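Local coordinates for protein dihydrodipicolinate synthase (Oceanobacillus iheyensis HTE831, PDB 3D0C) that probably condenses pyruvate with aspartate semialdehyde, through a Schiff base, as a 4-hydroxy-tetrahydrodipicolinate synthase of the DapA family in lysine biosynthesis, at residues P118-D122 / A123-E127. The protein carries 1 engineered substitution. Sequence-based numbering, arbitrary orientation.
Sequences PYITD and AGAVE
D122 opens helix 122-135, and its carbonyl O accepts from V126 N at 3.0 Å, the donor tilted 20° from the carbonyl plane. V126 CG2 closes on the same oxygen, 3.3 Å from D122 O. The carboxylate of D122 turns elsewhere: OD1 takes a hydrogen bond from S150 N, tying the first turn to the loop before helix 152-157. One residue earlier, T121 is the N-cap. T121 OG1 lies between its own backbone N and carbonyl carbon (chi1 67°), which brings it 3.1 Å from G124 N, the donor of the capping bond. The carbonyl of T121 also works for the helix, T121 O accepting from A125 N at 2.8 Å nearly end-on. A valine in place of T121 would probably leave G124 N without its side-chain acceptor and weaken the start of the helix. A125 points its CB back at the incoming chain, 3.2 Å from T121 O. From another side, with CG1 anti to the backbone N (chi1 -177°), I120 brings CD1 to 3.9 Å from A125 CB. I120 also packs on P115, D146 and L149, and on P281 of the second subunit. This is the turn of a TIM barrel where the loop after strand 109-112 enters helix 122-135; V126 seats that helix against V153, E156 and L157 of helix 152-157, while T121 makes backbone hydrogen bonds to the second subunit.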
loop_
_atom_site.group_PDB
_atom_site.type_symbol
_atom_site.label_atom_id
_atom_site.label_comp_id
_atom_site.label_asym_id
_atom_site.label_seq_id
_atom_site.Cartn_x
_atom_site.Cartn_y
_atom_site.Cartn_z
ATOM N N PRO A 118 6.134 -1.451 -1.272
ATOM C CA PRO A 118 6.196 -2.892 -0.996
ATOM C C PRO A 118 7.534 -3.308 -0.378
ATOM O O PRO A 118 7.635 -4.371 0.241
ATOM C CB PRO A 118 5.978 -3.527 -2.375
ATOM C CG PRO A 118 6.539 -2.507 -3.309
ATOM C CD PRO A 118 6.011 -1.210 -2.721
ATOM N N TYR A 119 8.552 -2.461 -0.546
ATOM C CA TYR A 119 9.886 -2.730 -0.008
ATOM C C TYR A 119 10.288 -1.650 0.993
ATOM O O TYR A 119 10.322 -0.459 0.668
ATOM C CB TYR A 119 10.923 -2.790 -1.138
ATOM C CG TYR A 119 10.467 -3.546 -2.368
ATOM C CD1 TYR A 119 9.841 -4.788 -2.261
ATOM C CD2 TYR A 119 10.662 -3.017 -3.646
ATOM C CE1 TYR A 119 9.415 -5.484 -3.395
ATOM C CE2 TYR A 119 10.244 -3.706 -4.785
ATOM C CZ TYR A 119 9.620 -4.938 -4.650
ATOM O OH TYR A 119 9.192 -5.615 -5.769
ATOM N N ILE A 120 10.589 -2.081 2.214
ATOM C CA ILE A 120 10.974 -1.173 3.282
ATOM C C ILE A 120 11.884 -1.906 4.270
ATOM O O ILE A 120 11.748 -3.117 4.463
ATOM C CB ILE A 120 9.694 -0.624 3.998
ATOM C CG1 ILE A 120 10.067 0.398 5.072
ATOM C CG2 ILE A 120 8.898 -1.771 4.614
ATOM C CD1 ILE A 120 8.865 1.154 5.616
ATOM N N THR A 121 12.838 -1.177 4.850
ATOM C CA THR A 121 13.765 -1.733 5.835
ATOM C C THR A 121 13.729 -0.823 7.059
ATOM O O THR A 121 13.286 0.321 6.969
ATOM C CB THR A 121 15.228 -1.785 5.312
ATOM O OG1 THR A 121 15.735 -0.451 5.147
ATOM C CG2 THR A 121 15.293 -2.509 3.966
ATOM N N ASP A 122 14.190 -1.329 8.199
ATOM C CA ASP A 122 14.207 -0.535 9.425
ATOM C C ASP A 122 14.961 0.781 9.222
ATOM O O ASP A 122 14.454 1.854 9.525
ATOM C CB ASP A 122 14.875 -1.307 10.574
ATOM C CG ASP A 122 14.106 -2.557 10.976
ATOM O OD1 ASP A 122 12.860 -2.526 10.941
ATOM O OD2 ASP A 122 14.743 -3.566 11.351
ATOM N N ALA A 123 16.184 0.686 8.718
ATOM C CA ALA A 123 17.011 1.870 8.496
ATOM C C ALA A 123 16.401 2.863 7.502
ATOM O O ALA A 123 16.502 4.078 7.685
ATOM C CB ALA A 123 18.403 1.445 8.028
ATOM N N GLY A 124 15.774 2.346 6.451
ATOM C CA GLY A 124 15.155 3.212 5.460
ATOM C C GLY A 124 13.882 3.839 6.005
ATOM O O GLY A 124 13.533 4.977 5.663
ATOM N N ALA A 125 13.181 3.090 6.850
ATOM C CA ALA A 125 11.949 3.577 7.458
ATOM C C ALA A 125 12.294 4.770 8.345
ATOM O O ALA A 125 11.600 5.784 8.334
ATOM C CB ALA A 125 11.298 2.472 8.293
ATOM N N VAL A 126 13.372 4.650 9.115
ATOM C CA VAL A 126 13.781 5.748 9.983
ATOM C C VAL A 126 14.003 7.013 9.143
ATOM O O VAL A 126 13.542 8.096 9.510
ATOM C CB VAL A 126 15.074 5.397 10.760
ATOM C CG1 VAL A 126 15.593 6.626 11.491
ATOM C CG2 VAL A 126 14.790 4.266 11.754
ATOM N N GLU A 127 14.688 6.873 8.012
ATOM C CA GLU A 127 14.954 8.015 7.132
ATOM C C GLU A 127 13.664 8.603 6.556
ATOM O O GLU A 127 13.492 9.825 6.483
ATOM C CB GLU A 127 15.885 7.590 5.994
ATOM C CG GLU A 127 17.254 7.155 6.468
ATOM C CD GLU A 127 17.968 8.252 7.233
ATOM O OE1 GLU A 127 18.231 9.315 6.627
ATOM O OE2 GLU A 127 18.256 8.056 8.439
#